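Local coordinates for uncharacterized protein DUF1234 (Pectobacterium atrosepticum SCRI1043, PDB 3BDV) that probably acts as a YdeN-like serine hydrolase of the alpha/beta-hydrolase fold and binds calcium ions, at residues Thr128-Ser133 with Gln149-Glu154; Ile119-Leu124 with Ala144-Gln149; Met2-Ile7 with Pro172-Leu177; Leu9-Val14 with Lys178-Phe183. All blocks are in the same frame, centred on the assembly; numbering follows the deposited sequence. Where two conformers were deposited one is given.

Contact 1 (Thr128-Ser133 with Gln149-Glu154); sequences TLTFAS and QAWDSE
Thr128 and Thr130 hold Glu154 between them by two backbone hydrogen bonds: Glu154 N gives to Thr128 O (3.1 Å) and Thr130 N to Glu154 O (2.8 Å). Leu129 thus lies level with Glu154 in a parallel pair, closing the beta-alpha-beta unit in which helix 141-151 leads from strand 128-132 to the edge strand 154-157. A Schellman motif at Asp152, with positive phi, ends the helix; Asp152 binds calcium in a crystal structure of this protein, though no ion is bound to it in this chain.

The hydroxyls add a second set of bonds. Thr130 OG1 donates to Ser153 OG (2.7 Å), which in turn donates to Glu154 O at 2.9 Å. Ser153 OG stands anti to its backbone N (chi1 172°), which turns it toward Thr130 OG1 and leaves it above the Glu154 carbonyl plane.

Small residues suit so close a junction: Thr128 CG2 lies only 3.5 Å from Ser153 CB, tight for two carbons. Leu129 runs alongside Glu154, its CD1 3.6 Å from Glu154 CB; in the conformer given, the carboxylate continues to a salt bridge with Arg179.

Glu154 O therefore receives two donors, and the buried hydroxyl of Thr130 spends its proton on Ser153 OG.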
loop_
_atom_site.group_PDB
_atom_site.type_symbol
_atom_site.label_atom_id
_atom_site.label_comp_id
_atom_site.label_asym_id
_atom_site.label_seq_id
_atom_site.Cartn_x
_atom_site.Cartn_y
_atom_site.Cartn_z
ATOM N N THR A 128 0.491 5.954 -8.768
ATOM C CA THR A 128 0.839 4.699 -8.113
ATOM C C THR A 128 2.369 4.512 -7.962
ATOM O O THR A 128 3.150 4.773 -8.875
ATOM C CB THR A 128 0.216 3.534 -8.919
ATOM O OG1 THR A 128 -1.212 3.758 -9.059
ATOM C CG2 THR A 128 0.441 2.179 -8.312
ATOM N N LEU A 129 2.755 4.021 -6.803
ATOM C CA LEU A 129 4.110 3.641 -6.502
ATOM C C LEU A 129 4.110 2.153 -6.076
ATOM O O LEU A 129 3.341 1.780 -5.191
ATOM C CB LEU A 129 4.586 4.501 -5.356
ATOM C CG LEU A 129 6.017 4.703 -5.005
ATOM C CD1 LEU A 129 6.733 5.385 -6.166
ATOM C CD2 LEU A 129 5.977 5.567 -3.701
ATOM N N THR A 130 5.015 1.348 -6.653
ATOM C CA THR A 130 5.103 -0.083 -6.371
ATOM C C THR A 130 6.500 -0.426 -5.872
ATOM O O THR A 130 7.471 -0.031 -6.508
ATOM C CB THR A 130 4.761 -0.937 -7.601
ATOM O OG1 THR A 130 3.400 -0.673 -7.983
ATOM C CG2 THR A 130 4.906 -2.479 -7.317
ATOM N N PHE A 131 6.592 -1.158 -4.773
ATOM C CA PHE A 131 7.887 -1.573 -4.222
ATOM C C PHE A 131 7.966 -3.087 -4.406
ATOM O O PHE A 131 7.024 -3.809 -4.036
ATOM C CB PHE A 131 7.968 -1.268 -2.730
ATOM C CG PHE A 131 7.960 0.195 -2.429
ATOM C CD1 PHE A 131 6.801 0.924 -2.459
ATOM C CD2 PHE A 131 9.124 0.847 -2.088
ATOM C CE1 PHE A 131 6.817 2.292 -2.211
ATOM C CE2 PHE A 131 9.124 2.206 -1.828
ATOM C CZ PHE A 131 7.986 2.926 -1.901
ATOM N N ALA A 132 9.059 -3.544 -5.002
ATOM C CA ALA A 132 9.218 -4.959 -5.384
ATOM C C ALA A 132 10.543 -5.488 -4.867
ATOM O O ALA A 132 11.546 -4.847 -4.973
ATOM C CB ALA A 132 9.117 -5.110 -6.888
ATOM N N SER A 133 10.513 -6.699 -4.317
ATOM C CA SER A 133 11.703 -7.411 -3.824
ATOM C C SER A 133 12.174 -8.472 -4.861
ATOM O O SER A 133 11.374 -8.954 -5.701
ATOM C CB SER A 133 11.337 -8.069 -2.491
ATOM O OG SER A 133 12.290 -9.013 -2.087
ATOM N N GLN A 149 4.484 -1.784 -15.019
ATOM C CA GLN A 149 4.401 -1.168 -16.324
ATOM C C GLN A 149 2.956 -1.164 -16.779
ATOM O O GLN A 149 2.425 -0.129 -17.230
ATOM C CB GLN A 149 5.278 -1.901 -17.334
ATOM C CG GLN A 149 5.327 -1.289 -18.726
ATOM C CD GLN A 149 6.284 -2.063 -19.668
ATOM O OE1 GLN A 149 6.292 -3.300 -19.683
ATOM N NE2 GLN A 149 7.090 -1.334 -20.441
ATOM N N ALA A 150 2.271 -2.282 -16.613
ATOM C CA ALA A 150 0.855 -2.341 -17.007
ATOM C C ALA A 150 0.005 -1.325 -16.241
ATOM O O ALA A 150 -0.897 -0.732 -16.821
ATOM C CB ALA A 150 0.331 -3.702 -16.767
ATOM N N TRP A 151 0.263 -1.195 -14.932
ATOM C CA TRP A 151 -0.515 -0.328 -14.049
ATOM C C TRP A 151 -0.111 1.150 -14.166
ATOM O O TRP A 151 -0.754 2.019 -13.567
ATOM C CB TRP A 151 -0.359 -0.757 -12.598
ATOM C CG TRP A 151 -0.957 -2.089 -12.215
ATOM C CD1 TRP A 151 -2.010 -2.708 -12.784
ATOM C CD2 TRP A 151 -0.537 -2.923 -11.138
ATOM N NE1 TRP A 151 -2.272 -3.883 -12.160
ATOM C CE2 TRP A 151 -1.368 -4.050 -11.144
ATOM C CE3 TRP A 151 0.525 -2.868 -10.210
ATOM C CZ2 TRP A 151 -1.246 -5.066 -10.228
ATOM C CZ3 TRP A 151 0.650 -3.910 -9.292
ATOM C CH2 TRP A 151 -0.230 -4.990 -9.324
ATOM N N ASP A 152 0.929 1.416 -14.956
ATOM C CA ASP A 152 1.541 2.748 -15.048
ATOM C C ASP A 152 1.984 3.251 -13.665
ATOM O O ASP A 152 1.736 4.396 -13.281
ATOM C CB ASP A 152 0.561 3.742 -15.690
ATOM C CG ASP A 152 1.253 4.923 -16.308
ATOM O OD1 ASP A 152 2.509 4.966 -16.392
ATOM O OD2 ASP A 152 0.504 5.817 -16.739
ATOM N N SER A 153 2.670 2.383 -12.935
ATOM C CA SER A 153 3.195 2.690 -11.635
ATOM C C SER A 153 4.698 2.858 -11.712
ATOM O O SER A 153 5.360 2.178 -12.480
ATOM C CB SER A 153 2.869 1.507 -10.712
ATOM O OG SER A 153 3.496 1.617 -9.449
ATOM N N GLU A 154 5.256 3.719 -10.851
ATOM C CA GLU A 154 6.682 3.780 -10.648
ATOM C C GLU A 154 7.071 2.484 -9.942
ATOM O O GLU A 154 6.311 2.012 -9.085
ATOM C CB GLU A 154 7.042 4.928 -9.709
ATOM C CG GLU A 154 8.243 5.693 -10.084
ATOM C CD GLU A 154 8.519 6.865 -9.139
ATOM O OE1 GLU A 154 7.576 7.607 -8.803
ATOM O OE2 GLU A 154 9.675 7.019 -8.743
HETATM O O HOH W 1 2.201 6.521 -11.426
HETATM O O HOH W 2 4.147 7.793 -9.374
#

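Contact 2 (Ile119-Leu124 with Ala144-Gln149); sequences IQASPL and AQYWAQ
Ala121 packs on the CZ3 corner of the Trp147 indole, approaching obliquely, with Ala121 CB 3.8 Å and Ala121 CA 3.7 Å from Trp147 CZ3. Its methyl also reaches the neighbouring aromatic, Ala121 CB lying 3.5 Å from Tyr146 OH. A side chain as short as alanine lets the loop backbone come this near the helix. The same corner of the indole receives Ile119, whose CG2 is 4.0 Å from Trp147 CZ3; the two side chains cross at about a right angle. At the ring edge, near its plane, Gln120 O lies 3.7 Å from Trp147 CZ3.

A second layer sets these groups in place. With chi1 at -74° the Trp147 ring leaves the helix beside its own backbone N and reaches the loop with CZ3, and the indole NE1 is hydrogen-bonded to Glu109. Tyr146 CE2 sits over the centre of one face of the Trp147 ring, 3.8 Å above its plane. Across the contact, Ala121 is the centre of an inverse gamma turn, and Gln120 O accepts hydrogen bonds from Gln93 and from NE1 of Trp151, whose ring meets that of Trp147.

The loop between strands 99-105 and 128-132 is thereby packed against helix 141-151. With the indole N-H spent on Glu109, Trp147 offers this loop a carbon corner at CZ3, suited to methyl groups; the weakly positive ring hydrogens there probably also tolerate the Gln120 carbonyl oxygen.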
loop_
_atom_site.group_PDB
_atom_site.type_symbol
_atom_site.label_atom_id
_atom_site.label_comp_id
_atom_site.label_asym_id
_atom_site.label_seq_id
_atom_site.Cartn_x
_atom_site.Cartn_y
_atom_site.Cartn_z
ATOM N N ILE A 119 -7.836 -8.958 -11.458
ATOM C CA ILE A 119 -6.903 -7.870 -11.438
ATOM C C ILE A 119 -6.497 -7.609 -12.881
ATOM O O ILE A 119 -5.989 -8.529 -13.550
ATOM C CB ILE A 119 -5.661 -8.261 -10.598
ATOM C CG1 ILE A 119 -6.078 -8.552 -9.140
ATOM C CG2 ILE A 119 -4.547 -7.193 -10.737
ATOM C CD1 ILE A 119 -6.774 -7.389 -8.412
ATOM N N GLN A 120 -6.727 -6.387 -13.376
ATOM C CA GLN A 120 -6.465 -6.067 -14.776
ATOM C C GLN A 120 -5.043 -5.547 -14.967
ATOM O O GLN A 120 -4.491 -4.863 -14.093
ATOM C CB GLN A 120 -7.442 -5.012 -15.272
ATOM C CG GLN A 120 -8.908 -5.352 -15.020
ATOM C CD GLN A 120 -9.821 -4.184 -15.345
ATOM O OE1 GLN A 120 -9.601 -3.470 -16.334
ATOM N NE2 GLN A 120 -10.850 -3.982 -14.521
ATOM N N ALA A 121 -4.456 -5.903 -16.115
ATOM C CA ALA A 121 -3.167 -5.417 -16.554
ATOM C C ALA A 121 -3.425 -4.165 -17.389
ATOM O O ALA A 121 -3.294 -4.143 -18.604
ATOM C CB ALA A 121 -2.463 -6.452 -17.330
ATOM N N SER A 122 -3.825 -3.123 -16.683
ATOM C CA SER A 122 -4.164 -1.851 -17.297
ATOM C C SER A 122 -3.927 -0.715 -16.303
ATOM O O SER A 122 -3.898 -0.929 -15.073
ATOM C CB SER A 122 -5.601 -1.874 -17.840
ATOM O OG SER A 122 -6.525 -2.298 -16.870
ATOM N N PRO A 123 -3.729 0.495 -16.827
ATOM C CA PRO A 123 -3.370 1.610 -15.984
ATOM C C PRO A 123 -4.332 1.919 -14.886
ATOM O O PRO A 123 -5.559 1.914 -15.090
ATOM C CB PRO A 123 -3.292 2.778 -16.957
ATOM C CG PRO A 123 -3.033 2.175 -18.236
ATOM C CD PRO A 123 -3.810 0.907 -18.232
ATOM N N LEU A 124 -3.777 2.236 -13.732
ATOM C CA LEU A 124 -4.569 2.677 -12.615
ATOM C C LEU A 124 -4.882 4.171 -12.880
ATOM O O LEU A 124 -4.055 4.933 -13.393
ATOM C CB LEU A 124 -3.840 2.512 -11.294
ATOM C CG LEU A 124 -3.571 1.035 -10.927
ATOM C CD1 LEU A 124 -2.843 0.916 -9.614
ATOM C CD2 LEU A 124 -4.876 0.275 -10.884
ATOM N N ALA A 144 6.855 -8.284 -11.196
ATOM C CA ALA A 144 6.602 -6.962 -10.578
ATOM C C ALA A 144 6.797 -5.864 -11.622
ATOM O O ALA A 144 5.922 -4.971 -11.758
ATOM C CB ALA A 144 7.521 -6.704 -9.370
ATOM N N GLN A 145 7.865 -5.976 -12.423
ATOM C CA GLN A 145 8.071 -5.040 -13.527
ATOM C C GLN A 145 6.944 -5.031 -14.547
ATOM O O GLN A 145 6.513 -3.955 -15.013
ATOM C CB GLN A 145 9.363 -5.308 -14.214
ATOM C CG GLN A 145 10.580 -4.991 -13.345
ATOM C CD GLN A 145 11.859 -5.242 -14.096
ATOM O OE1 GLN A 145 12.226 -6.395 -14.384
ATOM N NE2 GLN A 145 12.548 -4.152 -14.451
ATOM N N TYR A 146 6.482 -6.229 -14.898
ATOM C CA TYR A 146 5.321 -6.394 -15.820
ATOM C C TYR A 146 4.093 -5.680 -15.274
ATOM O O TYR A 146 3.405 -4.891 -15.974
ATOM C CB TYR A 146 5.003 -7.899 -16.024
ATOM C CG TYR A 146 3.670 -8.146 -16.680
ATOM C CD1 TYR A 146 3.520 -8.040 -18.060
ATOM C CD2 TYR A 146 2.540 -8.471 -15.919
ATOM C CE1 TYR A 146 2.309 -8.255 -18.650
ATOM C CE2 TYR A 146 1.301 -8.672 -16.504
ATOM C CZ TYR A 146 1.190 -8.551 -17.860
ATOM O OH TYR A 146 -0.046 -8.753 -18.408
ATOM N N TRP A 147 3.750 -5.970 -14.030
ATOM C CA TRP A 147 2.566 -5.362 -13.454
ATOM C C TRP A 147 2.715 -3.845 -13.274
ATOM O O TRP A 147 1.792 -3.110 -13.572
ATOM C CB TRP A 147 2.220 -6.031 -12.137
ATOM C CG TRP A 147 1.626 -7.397 -12.338
ATOM C CD1 TRP A 147 2.204 -8.611 -12.102
ATOM C CD2 TRP A 147 0.330 -7.664 -12.848
ATOM N NE1 TRP A 147 1.325 -9.624 -12.434
ATOM C CE2 TRP A 147 0.165 -9.054 -12.890
ATOM C CE3 TRP A 147 -0.729 -6.853 -13.255
ATOM C CZ2 TRP A 147 -0.996 -9.639 -13.364
ATOM C CZ3 TRP A 147 -1.895 -7.446 -13.684
ATOM C CH2 TRP A 147 -2.025 -8.813 -13.741
ATOM N N ALA A 148 3.860 -3.394 -12.790
ATOM C CA ALA A 148 4.105 -1.955 -12.598
ATOM C C ALA A 148 3.910 -1.240 -13.947
ATOM O O ALA A 148 3.215 -0.236 -14.004
ATOM C CB ALA A 148 5.504 -1.707 -11.994
ATOM N N GLN A 149 4.484 -1.784 -15.019
ATOM C CA GLN A 149 4.401 -1.168 -16.324
ATOM C C GLN A 149 2.956 -1.164 -16.779
ATOM O O GLN A 149 2.425 -0.129 -17.230
ATOM C CB GLN A 149 5.278 -1.901 -17.334
ATOM C CG GLN A 149 5.327 -1.289 -18.726
ATOM C CD GLN A 149 6.284 -2.063 -19.668
ATOM O OE1 GLN A 149 6.292 -3.300 -19.683
ATOM N NE2 GLN A 149 7.090 -1.334 -20.441
#

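Contact 3 (Met2-Ile7 with Pro172-Leu177); sequences MQTTEI and PWEYGL. With EDO (1,2-ethanediol), chain H.
The carboxylate of Glu174 meets Thr4 at one oxygen: Thr4 OG1 donates to Glu174 OE2 (2.7 Å), arriving on the syn side but 27° out of the carboxylate plane. The other oxygen, Glu174 OE1, accepts from a water at 2.7 Å, and that water accepts a hydrogen bond from Gln3 N at 2.8 Å. A bend at chi2 (-124°) turns the Glu174 carboxylate toward these groups, and a salt bridge from OE2 to Arg41 of helix 34-41 gives its charge a further partner. The second flat group, the Trp173 indole, has Gly176 CA 3.5 Å above the centre of one face; a residue without a side chain lets the helix lie this close. Phe131, Phe170 and Trp34 meet this indole edge-to-face.

Here the first and last helices of this alpha/beta-hydrolase chain, 4-15 and 174-185, begin next to one another, with Gln3 and Trp173 as their N-cap residues. One turn further along both helices the interface becomes apolar. Ile7, deposited in two conformers, places CG2 in one of them 3.9 Å from Leu177 CB, and Leu177 also packs on Trp38. Near Ile7, Gln3 OE1 accepts from O2 of a 1,2-ethanediol (2.6 Å), probably a crystallisation additive.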
loop_
_atom_site.group_PDB
_atom_site.type_symbol
_atom_site.label_atom_id
_atom_site.label_comp_id
_atom_site.label_asym_id
_atom_site.label_seq_id
_atom_site.Cartn_x
_atom_site.Cartn_y
_atom_site.Cartn_z
HETATM N N MSE A 2 18.536 8.472 10.294
HETATM C CA MSE A 2 19.275 9.660 9.847
HETATM C C MSE A 2 18.326 10.810 9.458
HETATM O O MSE A 2 18.622 11.980 9.715
HETATM C CB MSE A 2 20.142 9.272 8.642
HETATM C CG MSE A 2 21.421 10.061 8.454
HETATM SE SE MSE A 2 22.237 9.510 6.742
HETATM C CE MSE A 2 21.202 10.697 5.449
ATOM N N GLN A 3 17.183 10.455 8.868
ATOM C CA GLN A 3 16.220 11.424 8.326
ATOM C C GLN A 3 14.875 11.474 9.090
ATOM O O GLN A 3 13.925 12.109 8.627
ATOM C CB GLN A 3 15.972 11.105 6.834
ATOM C CG GLN A 3 17.262 10.890 5.993
ATOM C CD GLN A 3 17.124 11.316 4.516
ATOM O OE1 GLN A 3 16.309 10.770 3.774
ATOM N NE2 GLN A 3 17.935 12.285 4.095
ATOM N N THR A 4 14.810 10.825 10.257
ATOM C CA THR A 4 13.570 10.685 11.069
ATOM C C THR A 4 12.739 11.985 11.332
ATOM O O THR A 4 11.530 12.027 11.090
ATOM C CB THR A 4 13.904 10.037 12.470
ATOM O OG1 THR A 4 14.360 8.687 12.304
ATOM C CG2 THR A 4 12.696 10.053 13.409
ATOM N N THR A 5 13.384 13.011 11.872
ATOM C CA THR A 5 12.681 14.236 12.251
ATOM C C THR A 5 12.148 14.933 11.012
ATOM O O THR A 5 11.024 15.453 11.014
ATOM C CB THR A 5 13.592 15.214 13.065
ATOM N N GLU A 6 12.937 14.922 9.938
ATOM C CA GLU A 6 12.469 15.552 8.718
ATOM C C GLU A 6 11.370 14.732 8.091
ATOM O O GLU A 6 10.408 15.331 7.582
ATOM C CB GLU A 6 13.568 15.865 7.709
ATOM C CG GLU A 6 13.091 16.901 6.674
ATOM N N ILE A 7 11.464 13.386 8.151
ATOM C CA ILE A 7 10.377 12.514 7.671
ATOM C C ILE A 7 9.081 12.846 8.431
ATOM O O ILE A 7 8.024 13.027 7.850
ATOM C CB ILE A 7 10.697 10.968 7.866
ATOM C CG1 ILE A 7 11.640 10.441 6.784
ATOM C CG2 ILE A 7 9.402 10.128 7.892
ATOM C CD1 ILE A 7 12.141 8.957 6.988
ATOM N N PRO A 172 10.656 -0.799 11.009
ATOM C CA PRO A 172 10.298 0.599 10.899
ATOM C C PRO A 172 10.290 1.137 9.489
ATOM O O PRO A 172 9.601 2.065 9.255
ATOM C CB PRO A 172 11.379 1.329 11.697
ATOM C CG PRO A 172 12.197 0.339 12.251
ATOM C CD PRO A 172 11.878 -0.998 11.807
ATOM N N TRP A 173 11.141 0.603 8.621
ATOM C CA TRP A 173 11.214 0.995 7.213
ATOM C C TRP A 173 11.103 2.491 6.942
ATOM O O TRP A 173 10.150 2.975 6.302
ATOM C CB TRP A 173 10.171 0.216 6.390
ATOM C CG TRP A 173 10.482 0.160 4.889
ATOM C CD1 TRP A 173 11.707 0.198 4.275
ATOM C CD2 TRP A 173 9.510 0.059 3.834
ATOM N NE1 TRP A 173 11.553 0.102 2.913
ATOM C CE2 TRP A 173 10.219 0.042 2.619
ATOM C CE3 TRP A 173 8.117 -0.048 3.810
ATOM C CZ2 TRP A 173 9.581 -0.059 1.393
ATOM C CZ3 TRP A 173 7.468 -0.096 2.601
ATOM C CH2 TRP A 173 8.196 -0.121 1.404
ATOM N N GLU A 174 12.121 3.207 7.400
ATOM C CA GLU A 174 12.203 4.628 7.152
ATOM C C GLU A 174 12.275 4.937 5.659
ATOM O O GLU A 174 11.742 5.982 5.229
ATOM C CB GLU A 174 13.387 5.217 7.900
ATOM C CG GLU A 174 13.161 5.230 9.382
ATOM C CD GLU A 174 13.300 6.592 10.001
ATOM O OE1 GLU A 174 13.754 7.533 9.321
ATOM O OE2 GLU A 174 12.951 6.732 11.178
ATOM N N TYR A 175 12.902 4.064 4.861
ATOM C CA TYR A 175 12.980 4.318 3.413
ATOM C C TYR A 175 11.585 4.363 2.793
ATOM O O TYR A 175 11.312 5.232 1.951
ATOM C CB TYR A 175 13.879 3.309 2.648
ATOM C CG TYR A 175 14.058 3.746 1.198
ATOM C CD1 TYR A 175 14.890 4.814 0.874
ATOM C CD2 TYR A 175 13.368 3.120 0.172
ATOM C CE1 TYR A 175 15.035 5.235 -0.437
ATOM C CE2 TYR A 175 13.519 3.534 -1.143
ATOM C CZ TYR A 175 14.333 4.597 -1.435
ATOM O OH TYR A 175 14.425 5.039 -2.745
ATOM N N GLY A 176 10.691 3.460 3.198
ATOM C CA GLY A 176 9.309 3.535 2.733
ATOM C C GLY A 176 8.595 4.829 3.125
ATOM O O GLY A 176 7.854 5.441 2.329
ATOM N N LEU A 177 8.782 5.256 4.365
ATOM C CA LEU A 177 8.254 6.531 4.813
ATOM C C LEU A 177 8.810 7.705 4.039
ATOM O O LEU A 177 8.075 8.628 3.685
ATOM C CB LEU A 177 8.550 6.709 6.301
ATOM C CG LEU A 177 7.763 5.840 7.266
ATOM C CD1 LEU A 177 8.282 6.131 8.669
ATOM C CD2 LEU A 177 6.202 6.080 7.150
HETATM C C1 EDO H . 13.459 13.935 4.893
HETATM O O1 EDO H . 13.285 15.234 4.288
HETATM C C2 EDO H . 13.029 12.748 4.022
HETATM O O2 EDO H . 14.139 12.130 3.348
HETATM O O HOH W 3 16.187 7.896 8.201
#

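Contact 4 (Leu9-Val14 with Lys178-Phe183); sequences LRLTEV and KRLAEF. With EDO (1,2-ethanediol), chain H.
Leu11 and Arg10 of helix 4-15 lie against Ala181 where this helix packs on helix 174-185, the first and last helices of this alpha/beta-hydrolase chain. The short axes of 9-14 and 178-183 approach to 9.6 Å at an angle of 45°.

Lys178, at the start, points away from helix 4-15, bends at chi3 and chi4 and runs forward along its own helix, so that Lys178 NZ makes a salt bridge with the syn lone pair of Glu182 OE2 (2.7 Å). Arg179 joins this network through charge alone and also pairs with Glu154. Leu180 contributes CG, 4.2 Å from Leu11 CD2, and, like Leu11, touches Met20 of strand 19-23. Ala181 is the central residue: Ala181 CA lies 3.9 Å from Leu11 CD2, and its methyl sits over one face of the Arg10 guanidinium, a small group that lets leucine and arginine close in together. Glu182 passes Arg10 with its aliphatic part, Glu182 CG being 3.9 Å from Arg10 NH2; a water accepts from Arg10 NH1 (3.0 Å).

A bend at chi3 (73°) carries the guanidinium of Arg10 across to this helix. Arg10 NE pairs with Glu185, while Arg10 NH1 donates in the guanidinium plane to O1 of a 1,2-ethanediol (2.8 Å, 156°).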
loop_
_atom_site.group_PDB
_atom_site.type_symbol
_atom_site.label_atom_id
_atom_site.label_comp_id
_atom_site.label_asym_id
_atom_site.label_seq_id
_atom_site.Cartn_x
_atom_site.Cartn_y
_atom_site.Cartn_z
ATOM N N LEU A 9 8.139 15.492 10.207
ATOM C CA LEU A 9 7.558 16.833 9.938
ATOM C C LEU A 9 6.851 16.858 8.593
ATOM O O LEU A 9 5.737 17.353 8.471
ATOM C CB LEU A 9 8.638 17.920 9.918
ATOM C CG LEU A 9 9.326 18.334 11.224
ATOM C CD1 LEU A 9 10.679 19.023 10.954
ATOM C CD2 LEU A 9 8.393 19.225 12.028
ATOM N N ARG A 10 7.495 16.292 7.578
ATOM C CA ARG A 10 6.925 16.310 6.233
ATOM C C ARG A 10 5.650 15.498 6.206
ATOM O O ARG A 10 4.650 15.957 5.665
ATOM C CB ARG A 10 7.924 15.778 5.210
ATOM C CG ARG A 10 9.025 16.788 4.873
ATOM C CD ARG A 10 10.096 16.180 4.009
ATOM N NE ARG A 10 9.657 15.960 2.627
ATOM C CZ ARG A 10 10.459 15.421 1.711
ATOM N NH1 ARG A 10 11.688 15.040 2.024
ATOM N NH2 ARG A 10 10.050 15.200 0.494
ATOM N N LEU A 11 5.648 14.324 6.848
ATOM C CA LEU A 11 4.434 13.483 6.829
ATOM C C LEU A 11 3.305 14.066 7.669
ATOM O O LEU A 11 2.134 13.963 7.309
ATOM C CB LEU A 11 4.722 12.021 7.217
ATOM C CG LEU A 11 5.369 11.239 6.079
ATOM C CD1 LEU A 11 6.006 9.927 6.630
ATOM C CD2 LEU A 11 4.422 10.991 4.929
ATOM N N THR A 12 3.666 14.738 8.754
ATOM C CA THR A 12 2.675 15.447 9.568
ATOM C C THR A 12 1.964 16.559 8.754
ATOM O O THR A 12 0.744 16.670 8.782
ATOM C CB THR A 12 3.331 15.981 10.884
ATOM O OG1 THR A 12 3.746 14.864 11.682
ATOM C CG2 THR A 12 2.344 16.857 11.660
ATOM N N GLU A 13 2.702 17.314 7.948
ATOM C CA GLU A 13 2.078 18.276 7.022
ATOM C C GLU A 13 1.197 17.645 5.954
ATOM O O GLU A 13 0.130 18.180 5.607
ATOM C CB GLU A 13 3.117 19.130 6.316
ATOM C CG GLU A 13 3.860 20.067 7.232
ATOM C CD GLU A 13 2.931 21.076 7.890
ATOM O OE1 GLU A 13 2.258 21.821 7.148
ATOM O OE2 GLU A 13 2.861 21.098 9.140
ATOM N N VAL A 14 1.651 16.537 5.377
ATOM C CA VAL A 14 0.833 15.839 4.372
ATOM C C VAL A 14 -0.502 15.427 4.978
ATOM O O VAL A 14 -1.534 15.545 4.351
ATOM C CB VAL A 14 1.575 14.607 3.816
ATOM C CG1 VAL A 14 0.646 13.645 3.063
ATOM C CG2 VAL A 14 2.782 15.065 2.919
ATOM N N LYS A 178 10.113 7.684 3.787
ATOM C CA LYS A 178 10.748 8.715 2.936
ATOM C C LYS A 178 10.119 8.780 1.547
ATOM O O LYS A 178 9.730 9.833 1.095
ATOM C CB LYS A 178 12.265 8.492 2.840
ATOM C CG LYS A 178 13.016 9.521 1.972
ATOM C CD LYS A 178 14.517 9.208 1.728
ATOM C CE LYS A 178 14.747 8.435 0.393
ATOM N NZ LYS A 178 14.734 9.228 -0.905
ATOM N N ARG A 179 10.042 7.649 0.849
ATOM C CA ARG A 179 9.379 7.636 -0.452
ATOM C C ARG A 179 7.928 8.063 -0.417
ATOM O O ARG A 179 7.451 8.742 -1.328
ATOM C CB ARG A 179 9.510 6.241 -1.087
ATOM C CG ARG A 179 10.901 5.892 -1.357
ATOM C CD ARG A 179 11.554 6.903 -2.272
ATOM N NE ARG A 179 10.860 7.014 -3.550
ATOM C CZ ARG A 179 11.213 6.394 -4.676
ATOM N NH1 ARG A 179 12.287 5.625 -4.722
ATOM N NH2 ARG A 179 10.505 6.618 -5.791
ATOM N N LEU A 180 7.195 7.631 0.592
ATOM C CA LEU A 180 5.837 8.039 0.741
ATOM C C LEU A 180 5.712 9.560 0.869
ATOM O O LEU A 180 4.819 10.165 0.329
ATOM C CB LEU A 180 5.257 7.392 1.990
ATOM C CG LEU A 180 3.806 7.754 2.351
ATOM C CD1 LEU A 180 2.792 7.462 1.204
ATOM C CD2 LEU A 180 3.440 7.075 3.625
ATOM N N ALA A 181 6.603 10.167 1.628
ATOM C CA ALA A 181 6.595 11.597 1.794
ATOM C C ALA A 181 6.781 12.317 0.462
ATOM O O ALA A 181 6.017 13.213 0.113
ATOM C CB ALA A 181 7.722 11.988 2.836
ATOM N N GLU A 182 7.763 11.873 -0.302
ATOM C CA GLU A 182 8.097 12.419 -1.610
ATOM C C GLU A 182 6.913 12.393 -2.555
ATOM O O GLU A 182 6.594 13.389 -3.218
ATOM C CB GLU A 182 9.272 11.650 -2.200
ATOM C CG GLU A 182 10.576 11.866 -1.398
ATOM C CD GLU A 182 11.706 10.959 -1.766
ATOM O OE1 GLU A 182 11.513 10.164 -2.686
ATOM O OE2 GLU A 182 12.775 11.040 -1.122
ATOM N N PHE A 183 6.297 11.210 -2.618
ATOM C CA PHE A 183 5.130 10.898 -3.475
ATOM C C PHE A 183 3.901 11.649 -3.064
ATOM O O PHE A 183 3.229 12.245 -3.899
ATOM C CB PHE A 183 4.921 9.378 -3.361
ATOM C CG PHE A 183 3.684 8.830 -4.035
ATOM C CD1 PHE A 183 3.570 8.844 -5.411
ATOM C CD2 PHE A 183 2.699 8.207 -3.290
ATOM C CE1 PHE A 183 2.460 8.256 -6.018
ATOM C CE2 PHE A 183 1.586 7.639 -3.875
ATOM C CZ PHE A 183 1.445 7.652 -5.204
HETATM C C1 EDO H . 13.459 13.935 4.893
HETATM O O1 EDO H . 13.285 15.234 4.288
HETATM C C2 EDO H . 13.029 12.748 4.022
HETATM O O2 EDO H . 14.139 12.130 3.348
HETATM O O HOH W 4 13.106 12.812 0.639
#

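The contacts form two groups on the central parallel sheet. Contacts 1 and 2, with centres 7 Å apart, share Gln149 and helix 141-151 and interleave along the chain; together they fix that helix between a preceding loop and the edge strand. Contacts 3 and 4, centres 9 Å apart, are successive levels of one interface between helices 4-15 and 174-185, and both touch the same 1,2-ethanediol. This interface brings the chain ends together and encloses contacts 1 and 2 in sequence. Contacts 2 and 3 lie 28 Å apart, centre to centre, without touching. Contact 1 links the groups: Glu154 pairs with Arg179, and Phe131 packs on Trp173, tying the terminal helix to the sheet.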